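PDB 1WLV: phenylacetic acid degradation protein PaaI from Thermus thermophilus HB8, which binds coenzyme A and probably hydrolyses acyl-CoA thioesters. Local coordinates for residues Arg92-Arg97 with Gly112-Leu117; Leu46-Phe51 with Ala61-Cys66; Gly77-Ala82 with Val101-Leu106. All blocks are in the same frame, centred on the assembly; numbering follows the deposited sequence.

Interactions 1 and 3 are both strand pairings of one antiparallel sheet, toward opposite sides of the chain; the centres of the two contacts lie about 25 Å apart, and strands 93-102 and 105-116 serve in both. Interaction 1 is mostly buried, held by backbone bonds and a threonine hydroxyl pair, whereas interaction 3 is only partly buried and adds a serine hydroxyl and two bridging waters. Interaction 2 is of another kind: helix 40-55 meets strand 61-70 through apolar and sulfur-aromatic contacts, with no hydrogen bond between its segments. It lies next to interaction 1, where Val114 CG1 packs on Phe51 CZ, and both touch coenzyme A. Leu46 packs on Val80 and Ala82 of interaction 3.

Interaction 1: Arg92-Arg97 with Gly112-Leu117; sequences RTATYR and GTVFRL. With COA (coenzyme A), chain J.
The antiparallel hairpin of strands 93-102 and 105-116 belongs to the curved sheet of the hotdog fold, and Arg92-Arg97 pairs with Gly112-Leu117 at its open end, beside a bound coenzyme A. The short strand axes approach to 4.6 Å with N-to-C directions at 156°. Ala94 opposite Val114 and Tyr96 opposite Gly112 are the hydrogen-bonded pairs: Val114 N reaches Ala94 O at 2.8 Å, while the return bond from Ala94 N to Val114 O is weak. Gly112 and Tyr96 bond each other in both directions.

Thr93, Thr95, Thr113 and Phe115 share one face of the sheet. Thr95 OG1 and Thr113 OG1 lie 2.9 Å apart in a hydrogen bond that either could donate. Each hydroxyl stands anti to its own carbonyl carbon (chi1 -56° and -63°), which turns the two oxygens to each other across a non-hydrogen-bonded pair. Phe71 of the third subunit packs on Thr95. On the other face Val114 CG2 meets Ala94 CB at 3.7 Å and comes to the edge of the Tyr96 ring, while Phe51 of helix 40-55 touches both Tyr96 and Val114.

Toward the strand end, Arg116 N bonds Arg92 O at 2.9 Å from above the carbonyl plane. A water donates to both Arg92 O and Arg116 O and sits over one face of the Phe115 ring, offset toward its rim. The opposite face carries the pantetheine arm near its junction with the diphosphate, with COA CCP 4.1 Å above the ring centre. Arg116 NH1 bonds Ser90 O, tying the strand end to the loop before Arg92. The chemistry thus changes along the hairpin, from a paired hydroxyl contact at an intersubunit face to one phenylalanine ring that meets coenzyme A by packing, with no hydrogen bond to it from these segments.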
loop_
_atom_site.group_PDB
_atom_site.type_symbol
_atom_site.label_atom_id
_atom_site.label_comp_id
_atom_site.label_asym_id
_atom_site.label_seq_id
_atom_site.Cartn_x
_atom_site.Cartn_y
_atom_site.Cartn_z
ATOM N N ARG A 92 -3.896 -3.014 -19.477
ATOM C CA ARG A 92 -3.196 -4.066 -18.747
ATOM C C ARG A 92 -3.462 -4.145 -17.250
ATOM O O ARG A 92 -3.122 -5.144 -16.607
ATOM C CB ARG A 92 -1.690 -3.949 -19.005
ATOM C CG ARG A 92 -1.329 -4.057 -20.487
ATOM C CD ARG A 92 -1.912 -5.333 -21.089
ATOM N NE ARG A 92 -1.895 -5.336 -22.549
ATOM C CZ ARG A 92 -2.558 -6.212 -23.300
ATOM N NH1 ARG A 92 -3.292 -7.158 -22.727
ATOM N NH2 ARG A 92 -2.494 -6.139 -24.624
ATOM N N THR A 93 -4.064 -3.100 -16.694
ATOM C CA THR A 93 -4.366 -3.075 -15.269
ATOM C C THR A 93 -5.614 -2.247 -15.000
ATOM O O THR A 93 -6.075 -1.504 -15.860
ATOM C CB THR A 93 -3.208 -2.463 -14.452
ATOM O OG1 THR A 93 -3.008 -1.105 -14.858
ATOM C CG2 THR A 93 -1.921 -3.246 -14.663
ATOM N N ALA A 94 -6.152 -2.390 -13.795
ATOM C CA ALA A 94 -7.330 -1.650 -13.366
ATOM C C ALA A 94 -7.233 -1.500 -11.849
ATOM O O ALA A 94 -6.717 -2.384 -11.161
ATOM C CB ALA A 94 -8.604 -2.403 -13.748
ATOM N N THR A 95 -7.718 -0.380 -11.332
ATOM C CA THR A 95 -7.659 -0.119 -9.899
ATOM C C THR A 95 -9.049 0.179 -9.347
ATOM O O THR A 95 -9.844 0.885 -9.977
ATOM C CB THR A 95 -6.703 1.059 -9.618
ATOM O OG1 THR A 95 -5.418 0.756 -10.176
ATOM C CG2 THR A 95 -6.551 1.298 -8.116
ATOM N N TYR A 96 -9.335 -0.375 -8.170
ATOM C CA TYR A 96 -10.633 -0.213 -7.528
ATOM C C TYR A 96 -10.550 0.219 -6.078
ATOM O O TYR A 96 -9.630 -0.165 -5.351
ATOM C CB TYR A 96 -11.419 -1.531 -7.574
ATOM C CG TYR A 96 -11.635 -2.058 -8.968
ATOM C CD1 TYR A 96 -10.577 -2.600 -9.701
ATOM C CD2 TYR A 96 -12.875 -1.934 -9.590
ATOM C CE1 TYR A 96 -10.750 -2.996 -11.027
ATOM C CE2 TYR A 96 -13.059 -2.324 -10.912
ATOM C CZ TYR A 96 -11.993 -2.849 -11.625
ATOM O OH TYR A 96 -12.168 -3.189 -12.945
ATOM N N ARG A 97 -11.520 1.027 -5.669
ATOM C CA ARG A 97 -11.619 1.461 -4.286
ATOM C C ARG A 97 -12.756 0.624 -3.717
ATOM O O ARG A 97 -13.812 0.505 -4.342
ATOM C CB ARG A 97 -11.977 2.950 -4.175
ATOM C CG ARG A 97 -12.515 3.321 -2.791
ATOM C CD ARG A 97 -12.643 4.825 -2.557
ATOM N NE ARG A 97 -13.501 5.495 -3.529
ATOM C CZ ARG A 97 -13.052 6.267 -4.514
ATOM N NH1 ARG A 97 -11.747 6.468 -4.658
ATOM N NH2 ARG A 97 -13.904 6.842 -5.351
ATOM N N GLY A 112 -7.253 -1.646 -4.489
ATOM C CA GLY A 112 -6.636 -2.743 -5.206
ATOM C C GLY A 112 -6.439 -2.567 -6.695
ATOM O O GLY A 112 -7.222 -1.906 -7.379
ATOM N N THR A 113 -5.366 -3.168 -7.194
ATOM C CA THR A 113 -5.059 -3.113 -8.610
ATOM C C THR A 113 -4.957 -4.538 -9.133
ATOM O O THR A 113 -4.331 -5.395 -8.506
ATOM C CB THR A 113 -3.733 -2.367 -8.859
ATOM O OG1 THR A 113 -3.869 -1.005 -8.431
ATOM C CG2 THR A 113 -3.369 -2.394 -10.334
ATOM N N VAL A 114 -5.604 -4.796 -10.264
ATOM C CA VAL A 114 -5.555 -6.120 -10.867
ATOM C C VAL A 114 -4.690 -6.087 -12.104
ATOM O O VAL A 114 -4.422 -5.022 -12.671
ATOM C CB VAL A 114 -6.947 -6.628 -11.322
ATOM C CG1 VAL A 114 -7.843 -6.866 -10.130
ATOM C CG2 VAL A 114 -7.574 -5.630 -12.294
ATOM N N PHE A 115 -4.254 -7.271 -12.508
ATOM C CA PHE A 115 -3.458 -7.445 -13.707
ATOM C C PHE A 115 -4.456 -8.113 -14.648
ATOM O O PHE A 115 -5.017 -9.157 -14.313
ATOM C CB PHE A 115 -2.267 -8.370 -13.420
ATOM C CG PHE A 115 -1.419 -8.668 -14.625
ATOM C CD1 PHE A 115 -1.833 -9.598 -15.577
ATOM C CD2 PHE A 115 -0.197 -8.028 -14.805
ATOM C CE1 PHE A 115 -1.040 -9.886 -16.690
ATOM C CE2 PHE A 115 0.606 -8.308 -15.917
ATOM C CZ PHE A 115 0.183 -9.241 -16.859
ATOM N N ARG A 116 -4.700 -7.498 -15.801
ATOM C CA ARG A 116 -5.660 -8.039 -16.761
ATOM C C ARG A 116 -4.991 -9.042 -17.694
ATOM O O ARG A 116 -4.200 -8.665 -18.554
ATOM C CB ARG A 116 -6.293 -6.896 -17.564
ATOM C CG ARG A 116 -6.966 -5.843 -16.689
ATOM C CD ARG A 116 -7.679 -4.785 -17.515
ATOM N NE ARG A 116 -8.817 -5.336 -18.246
ATOM C CZ ARG A 116 -9.438 -4.712 -19.243
ATOM N NH1 ARG A 116 -9.031 -3.512 -19.633
ATOM N NH2 ARG A 116 -10.465 -5.292 -19.853
ATOM N N LEU A 117 -5.320 -10.318 -17.514
ATOM C CA LEU A 117 -4.740 -11.388 -18.318
ATOM C C LEU A 117 -4.996 -11.192 -19.804
ATOM O O LEU A 117 -6.121 -10.785 -20.160
ATOM C CB LEU A 117 -5.304 -12.741 -17.868
ATOM C CG LEU A 117 -5.035 -13.119 -16.407
ATOM C CD1 LEU A 117 -5.782 -14.395 -16.050
ATOM C CD2 LEU A 117 -3.544 -13.291 -16.192
HETATM N N1A COA J . -0.648 -21.790 -13.645
HETATM C C2A COA J . 0.466 -22.046 -12.907
HETATM N N3A COA J . 1.381 -21.048 -12.760
HETATM C C4A COA J . 1.258 -19.809 -13.299
HETATM C C5A COA J . 0.088 -19.533 -14.073
HETATM C C6A COA J . -0.829 -20.565 -14.210
HETATM N N6A COA J . -1.960 -20.351 -14.942
HETATM N N7A COA J . 0.165 -18.224 -14.522
HETATM C C8A COA J . 1.325 -17.771 -14.028
HETATM N N9A COA J . 2.022 -18.655 -13.298
HETATM C C1B COA J . 3.313 -18.295 -12.713
HETATM C C2B COA J . 4.587 -18.500 -13.548
HETATM O O2B COA J . 4.912 -19.857 -13.848
HETATM C C3B COA J . 5.641 -17.730 -12.744
HETATM O O3B COA J . 6.135 -18.498 -11.618
HETATM P P3B COA J . 7.616 -18.989 -11.789
HETATM O O7A COA J . 8.583 -17.778 -11.949
HETATM O O8A COA J . 7.741 -19.905 -13.045
HETATM O O9A COA J . 7.865 -19.761 -10.467
HETATM C C4B COA J . 4.789 -16.522 -12.297
HETATM O O4B COA J . 3.472 -17.024 -12.078
HETATM C C5B COA J . 4.730 -15.350 -13.320
HETATM O O5B COA J . 4.081 -15.659 -14.598
HETATM P P1A COA J . 4.532 -15.106 -15.986
HETATM O O1A COA J . 5.964 -14.521 -15.940
HETATM O O2A COA J . 4.389 -16.291 -16.987
HETATM O O3A COA J . 3.529 -14.027 -16.497
HETATM P P2A COA J . 3.116 -12.632 -15.926
HETATM O O4A COA J . 4.342 -11.734 -15.849
HETATM O O5A COA J . 2.061 -12.088 -16.910
HETATM O O6A COA J . 2.418 -12.786 -14.526
HETATM C CBP COA J . 0.784 -12.136 -12.840
HETATM C CCP COA J . 1.870 -11.635 -13.800
HETATM C CDP COA J . 0.214 -10.925 -12.072
HETATM C CEP COA J . -0.339 -12.730 -13.727
HETATM C CAP COA J . 1.473 -13.167 -11.913
HETATM O OAP COA J . 2.495 -12.507 -11.153
HETATM C C9P COA J . 0.543 -13.935 -10.970
HETATM O O9P COA J . -0.012 -14.978 -11.308
HETATM N N8P COA J . 0.397 -13.356 -9.761
HETATM C C7P COA J . -0.465 -13.978 -8.757
HETATM C C6P COA J . -1.929 -13.525 -8.891
HETATM C C5P COA J . -2.777 -14.199 -7.826
HETATM O O5P COA J . -2.736 -15.410 -7.624
HETATM N N4P COA J . -3.554 -13.325 -7.153
HETATM C C3P COA J . -4.462 -13.737 -6.072
HETATM C C2P COA J . -5.651 -14.573 -6.575
HETATM S S1P COA J . -6.651 -13.701 -7.805
HETATM O O HOH W 1 -2.030 -6.971 -18.567
#

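Interaction 2: Leu46-Phe51 with Ala61-Cys66; sequences LADSAF and AVALSC. With COA (coenzyme A), chain J.
Phe51 of helix 40-55 meets Ala63 and Cys66 of strand 61-70, part of the helix-on-sheet packing of the hotdog fold. The short axes remain 10.1 Å apart, so side chains bridge the interval. CG of Phe51 is anti to the backbone N (chi1 163°), which extends the ring from the helix toward the strand. Its CE2 corner does the touching: Ala63 CB approaches the ring edge near its plane, 3.8 Å from CE2, and Cys66 SG lies 3.6 Å from the same carbon. Cys66 holds its SG anti to the carbonyl carbon (chi1 -54°), a setting that brings the sulfur to the ring. There it is 4.5 Å from the ring centroid and 50° off the normal, an oblique sulfur-aromatic contact. Asp48 runs alongside, its OD1 in the plane of the Phe51 ring at the edge; that oxygen comes within 4.4 Å of both Ala63 CB and Cys66 SG, a loose approach. The Phe110 ring of strand 105-116 also meets Phe51.

Beyond Ala63 the strand has a classic beta bulge, Leu64 and Ser65 both facing Thr113. Tyr70 of the fourth subunit packs on Ala63 and Cys66. The same segment borders coenzyme A: Leu64 CD1 lies 3.6 Å from COA CDP, and COA N4P donates a nearly straight hydrogen bond to Ala63 O at 3.2 Å.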
loop_
_atom_site.group_PDB
_atom_site.type_symbol
_atom_site.label_atom_id
_atom_site.label_comp_id
_atom_site.label_asym_id
_atom_site.label_seq_id
_atom_site.Cartn_x
_atom_site.Cartn_y
_atom_site.Cartn_z
ATOM N N LEU A 46 -13.466 -10.042 2.526
ATOM C CA LEU A 46 -14.730 -9.459 2.085
ATOM C C LEU A 46 -14.492 -8.382 1.026
ATOM O O LEU A 46 -15.087 -8.415 -0.051
ATOM C CB LEU A 46 -15.479 -8.858 3.282
ATOM C CG LEU A 46 -16.667 -7.940 2.973
ATOM C CD1 LEU A 46 -17.765 -8.710 2.248
ATOM C CD2 LEU A 46 -17.197 -7.357 4.273
ATOM N N ALA A 47 -13.617 -7.429 1.335
ATOM C CA ALA A 47 -13.311 -6.347 0.400
ATOM C C ALA A 47 -12.668 -6.887 -0.874
ATOM O O ALA A 47 -13.008 -6.462 -1.982
ATOM C CB ALA A 47 -12.384 -5.326 1.061
ATOM N N ASP A 48 -11.745 -7.830 -0.707
ATOM C CA ASP A 48 -11.040 -8.439 -1.830
ATOM C C ASP A 48 -12.005 -9.162 -2.765
ATOM O O ASP A 48 -11.794 -9.205 -3.979
ATOM C CB ASP A 48 -9.984 -9.421 -1.306
ATOM C CG ASP A 48 -9.155 -10.043 -2.416
ATOM O OD1 ASP A 48 -8.512 -9.296 -3.187
ATOM O OD2 ASP A 48 -9.141 -11.288 -2.510
ATOM N N SER A 49 -13.061 -9.732 -2.191
ATOM C CA SER A 49 -14.071 -10.444 -2.967
ATOM C C SER A 49 -14.874 -9.489 -3.848
ATOM O O SER A 49 -15.141 -9.793 -5.010
ATOM C CB SER A 49 -15.005 -11.215 -2.034
ATOM O OG SER A 49 -14.312 -12.291 -1.422
ATOM N N ALA A 50 -15.264 -8.340 -3.298
ATOM C CA ALA A 50 -16.009 -7.353 -4.077
ATOM C C ALA A 50 -15.092 -6.881 -5.209
ATOM O O ALA A 50 -15.528 -6.660 -6.337
ATOM C CB ALA A 50 -16.405 -6.172 -3.193
ATOM N N PHE A 51 -13.814 -6.734 -4.872
ATOM C CA PHE A 51 -12.760 -6.303 -5.790
ATOM C C PHE A 51 -12.617 -7.307 -6.939
ATOM O O PHE A 51 -12.571 -6.925 -8.110
ATOM C CB PHE A 51 -11.463 -6.167 -4.965
ATOM C CG PHE A 51 -10.184 -6.127 -5.766
ATOM C CD1 PHE A 51 -9.936 -5.119 -6.692
ATOM C CD2 PHE A 51 -9.173 -7.050 -5.500
ATOM C CE1 PHE A 51 -8.697 -5.025 -7.334
ATOM C CE2 PHE A 51 -7.927 -6.969 -6.132
ATOM C CZ PHE A 51 -7.688 -5.950 -7.053
ATOM N N ALA A 61 -9.051 -11.234 -14.774
ATOM C CA ALA A 61 -8.116 -10.423 -14.004
ATOM C C ALA A 61 -7.760 -11.083 -12.673
ATOM O O ALA A 61 -8.576 -11.796 -12.085
ATOM C CB ALA A 61 -8.715 -9.041 -13.756
ATOM N N VAL A 62 -6.537 -10.845 -12.205
ATOM C CA VAL A 62 -6.088 -11.398 -10.929
ATOM C C VAL A 62 -5.529 -10.283 -10.046
ATOM O O VAL A 62 -5.025 -9.280 -10.546
ATOM C CB VAL A 62 -4.997 -12.477 -11.130
ATOM C CG1 VAL A 62 -5.560 -13.644 -11.942
ATOM C CG2 VAL A 62 -3.788 -11.873 -11.826
ATOM N N ALA A 63 -5.620 -10.463 -8.733
ATOM C CA ALA A 63 -5.131 -9.462 -7.792
ATOM C C ALA A 63 -3.622 -9.288 -7.915
ATOM O O ALA A 63 -2.877 -10.265 -7.884
ATOM C CB ALA A 63 -5.498 -9.865 -6.369
ATOM N N LEU A 64 -3.182 -8.039 -8.056
ATOM C CA LEU A 64 -1.761 -7.725 -8.180
ATOM C C LEU A 64 -1.214 -7.085 -6.898
ATOM O O LEU A 64 -0.329 -7.637 -6.241
ATOM C CB LEU A 64 -1.545 -6.775 -9.358
ATOM C CG LEU A 64 -0.094 -6.540 -9.769
ATOM C CD1 LEU A 64 0.533 -7.868 -10.179
ATOM C CD2 LEU A 64 -0.042 -5.543 -10.922
ATOM N N SER A 65 -1.735 -5.912 -6.556
ATOM C CA SER A 65 -1.348 -5.209 -5.337
ATOM C C SER A 65 -2.557 -4.580 -4.646
ATOM O O SER A 65 -3.362 -3.876 -5.242
ATOM C CB SER A 65 -0.337 -4.124 -5.716
ATOM O OG SER A 65 0.058 -3.412 -4.541
ATOM N N CYS A 66 -2.688 -4.898 -3.345
ATOM C CA CYS A 66 -3.823 -4.393 -2.584
ATOM C C CYS A 66 -3.393 -3.803 -1.239
ATOM O O CYS A 66 -2.452 -4.251 -0.592
ATOM C CB CYS A 66 -4.778 -5.564 -2.332
ATOM S SG CYS A 66 -5.251 -6.421 -3.854
HETATM N N1A COA J . -0.648 -21.790 -13.645
HETATM C C2A COA J . 0.466 -22.046 -12.907
HETATM N N3A COA J . 1.381 -21.048 -12.760
HETATM C C4A COA J . 1.258 -19.809 -13.299
HETATM C C5A COA J . 0.088 -19.533 -14.073
HETATM C C6A COA J . -0.829 -20.565 -14.210
HETATM N N6A COA J . -1.960 -20.351 -14.942
HETATM N N7A COA J . 0.165 -18.224 -14.522
HETATM C C8A COA J . 1.325 -17.771 -14.028
HETATM N N9A COA J . 2.022 -18.655 -13.298
HETATM C C1B COA J . 3.313 -18.295 -12.713
HETATM C C2B COA J . 4.587 -18.500 -13.548
HETATM O O2B COA J . 4.912 -19.857 -13.848
HETATM C C3B COA J . 5.641 -17.730 -12.744
HETATM O O3B COA J . 6.135 -18.498 -11.618
HETATM P P3B COA J . 7.616 -18.989 -11.789
HETATM O O7A COA J . 8.583 -17.778 -11.949
HETATM O O8A COA J . 7.741 -19.905 -13.045
HETATM O O9A COA J . 7.865 -19.761 -10.467
HETATM C C4B COA J . 4.789 -16.522 -12.297
HETATM O O4B COA J . 3.472 -17.024 -12.078
HETATM C C5B COA J . 4.730 -15.350 -13.320
HETATM O O5B COA J . 4.081 -15.659 -14.598
HETATM P P1A COA J . 4.532 -15.106 -15.986
HETATM O O1A COA J . 5.964 -14.521 -15.940
HETATM O O2A COA J . 4.389 -16.291 -16.987
HETATM O O3A COA J . 3.529 -14.027 -16.497
HETATM P P2A COA J . 3.116 -12.632 -15.926
HETATM O O4A COA J . 4.342 -11.734 -15.849
HETATM O O5A COA J . 2.061 -12.088 -16.910
HETATM O O6A COA J . 2.418 -12.786 -14.526
HETATM C CBP COA J . 0.784 -12.136 -12.840
HETATM C CCP COA J . 1.870 -11.635 -13.800
HETATM C CDP COA J . 0.214 -10.925 -12.072
HETATM C CEP COA J . -0.339 -12.730 -13.727
HETATM C CAP COA J . 1.473 -13.167 -11.913
HETATM O OAP COA J . 2.495 -12.507 -11.153
HETATM C C9P COA J . 0.543 -13.935 -10.970
HETATM O O9P COA J . -0.012 -14.978 -11.308
HETATM N N8P COA J . 0.397 -13.356 -9.761
HETATM C C7P COA J . -0.465 -13.978 -8.757
HETATM C C6P COA J . -1.929 -13.525 -8.891
HETATM C C5P COA J . -2.777 -14.199 -7.826
HETATM O O5P COA J . -2.736 -15.410 -7.624
HETATM N N4P COA J . -3.554 -13.325 -7.153
HETATM C C3P COA J . -4.462 -13.737 -6.072
HETATM C C2P COA J . -5.651 -14.573 -6.575
HETATM S S1P COA J . -6.651 -13.701 -7.805
#

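Interaction 3: Gly77-Ala82 with Val101-Leu106; sequences GARVEA and VSEGKL
Glu81 and Val101 form an antiparallel hydrogen-bonded pair at the open end of the hairpin of strands 79-89 and 93-102, part of the hotdog sheet. Val101 N reaches Glu81 O at 2.8 Å, nearly straight at 174°, and Glu81 N returns a bond to Val101 O at 2.9 Å in the carbonyl plane. The second segment then reverses through a type I' turn from Ser102 to Lys105, whose end residues bond each other in both directions; Glu103 and Gly104 occupy its positive-phi positions.

Where regular pairing stops, a side chain takes over. Ser102 OG is anti to the backbone N (chi1 -178°), which carries the hydroxyl to Arg79 O, to which it donates at 2.8 Å, tilted 29° from the carbonyl plane. An alanine here is likely to leave Arg79 O without its direct bond from the turn, and the start of strand 79-89 and the turn less firmly joined. Val80 CG1 lies 4.3 Å from Ser102 CB, and Leu74 packs on both residues, while Val80 also touches helix 40-55.

Glu103 bends its carboxylate back toward Arg79. One water accepts from Arg79 N and donates to Glu103 OE2; a second accepts from Glu103 N at 2.6 Å and donates to OE2 and to Arg79 O. Arg79 NE stays 5.0 Å from Glu103 OE2, beyond a salt bridge, so any attraction is probably modest, and the turn is fastened to the neighbouring strand mainly by the serine hydroxyl and water-mediated bonds.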
loop_
_atom_site.group_PDB
_atom_site.type_symbol
_atom_site.label_atom_id
_atom_site.label_comp_id
_atom_site.label_asym_id
_atom_site.label_seq_id
_atom_site.Cartn_x
_atom_site.Cartn_y
_atom_site.Cartn_z
ATOM N N GLY A 77 -21.724 -10.828 14.881
ATOM C CA GLY A 77 -23.076 -10.328 14.710
ATOM C C GLY A 77 -23.156 -9.123 13.795
ATOM O O GLY A 77 -24.202 -8.848 13.211
ATOM N N ALA A 78 -22.048 -8.403 13.658
ATOM C CA ALA A 78 -22.023 -7.220 12.812
ATOM C C ALA A 78 -22.259 -7.542 11.341
ATOM O O ALA A 78 -21.622 -8.438 10.778
ATOM C CB ALA A 78 -20.698 -6.497 12.971
ATOM N N ARG A 79 -23.186 -6.808 10.732
ATOM C CA ARG A 79 -23.500 -6.967 9.315
ATOM C C ARG A 79 -22.530 -6.065 8.575
ATOM O O ARG A 79 -22.345 -4.904 8.948
ATOM C CB ARG A 79 -24.928 -6.513 9.013
ATOM C CG ARG A 79 -26.021 -7.428 9.533
ATOM C CD ARG A 79 -27.381 -6.888 9.118
ATOM N NE ARG A 79 -27.441 -6.627 7.680
ATOM C CZ ARG A 79 -28.443 -5.999 7.070
ATOM N NH1 ARG A 79 -29.480 -5.562 7.770
ATOM N NH2 ARG A 79 -28.406 -5.803 5.759
ATOM N N VAL A 80 -21.921 -6.588 7.520
ATOM C CA VAL A 80 -20.949 -5.818 6.762
ATOM C C VAL A 80 -21.219 -5.853 5.266
ATOM O O VAL A 80 -21.757 -6.827 4.747
ATOM C CB VAL A 80 -19.523 -6.357 7.009
ATOM C CG1 VAL A 80 -19.195 -6.304 8.487
ATOM C CG2 VAL A 80 -19.420 -7.793 6.516
ATOM N N GLU A 81 -20.841 -4.774 4.588
ATOM C CA GLU A 81 -20.993 -4.653 3.144
ATOM C C GLU A 81 -19.725 -4.049 2.551
ATOM O O GLU A 81 -19.132 -3.141 3.128
ATOM C CB GLU A 81 -22.183 -3.754 2.781
ATOM C CG GLU A 81 -23.538 -4.436 2.865
ATOM C CD GLU A 81 -24.682 -3.538 2.413
ATOM O OE1 GLU A 81 -25.833 -4.014 2.399
ATOM O OE2 GLU A 81 -24.433 -2.362 2.071
ATOM N N ALA A 82 -19.306 -4.575 1.407
ATOM C CA ALA A 82 -18.132 -4.067 0.719
ATOM C C ALA A 82 -18.593 -3.633 -0.662
ATOM O O ALA A 82 -19.136 -4.434 -1.420
ATOM C CB ALA A 82 -17.068 -5.147 0.601
ATOM N N VAL A 101 -18.293 -1.196 4.952
ATOM C CA VAL A 101 -19.204 -0.478 5.826
ATOM C C VAL A 101 -20.085 -1.361 6.692
ATOM O O VAL A 101 -20.563 -2.407 6.256
ATOM C CB VAL A 101 -20.126 0.438 4.984
ATOM C CG1 VAL A 101 -21.048 1.246 5.895
ATOM C CG2 VAL A 101 -19.283 1.352 4.104
ATOM N N SER A 102 -20.292 -0.920 7.928
ATOM C CA SER A 102 -21.151 -1.618 8.868
ATOM C C SER A 102 -21.997 -0.571 9.584
ATOM O O SER A 102 -21.464 0.333 10.233
ATOM C CB SER A 102 -20.335 -2.402 9.892
ATOM O OG SER A 102 -21.199 -3.111 10.763
ATOM N N GLU A 103 -23.313 -0.697 9.451
ATOM C CA GLU A 103 -24.255 0.228 10.074
ATOM C C GLU A 103 -23.908 1.683 9.792
ATOM O O GLU A 103 -23.881 2.517 10.701
ATOM C CB GLU A 103 -24.321 -0.010 11.587
ATOM C CG GLU A 103 -24.826 -1.393 11.985
ATOM C CD GLU A 103 -26.163 -1.742 11.346
ATOM O OE1 GLU A 103 -27.090 -0.903 11.407
ATOM O OE2 GLU A 103 -26.286 -2.857 10.787
ATOM N N GLY A 104 -23.638 1.978 8.526
ATOM C CA GLY A 104 -23.319 3.337 8.128
ATOM C C GLY A 104 -21.929 3.853 8.461
ATOM O O GLY A 104 -21.601 4.986 8.114
ATOM N N LYS A 105 -21.105 3.043 9.119
ATOM C CA LYS A 105 -19.758 3.484 9.476
ATOM C C LYS A 105 -18.701 2.856 8.567
ATOM O O LYS A 105 -18.797 1.680 8.212
ATOM C CB LYS A 105 -19.452 3.122 10.933
ATOM C CG LYS A 105 -20.463 3.644 11.946
ATOM C CD LYS A 105 -20.477 5.161 12.004
ATOM C CE LYS A 105 -21.326 5.668 13.167
ATOM N NZ LYS A 105 -22.755 5.251 13.056
ATOM N N LEU A 106 -17.700 3.642 8.183
ATOM C CA LEU A 106 -16.630 3.129 7.332
ATOM C C LEU A 106 -15.655 2.357 8.225
ATOM O O LEU A 106 -14.853 2.944 8.957
ATOM C CB LEU A 106 -15.910 4.278 6.619
ATOM C CG LEU A 106 -14.847 3.876 5.592
ATOM C CD1 LEU A 106 -15.487 3.068 4.463
ATOM C CD2 LEU A 106 -14.181 5.129 5.043
HETATM O O HOH W 2 -24.727 -4.916 12.156
HETATM O O HOH W 3 -24.653 -2.701 8.396
#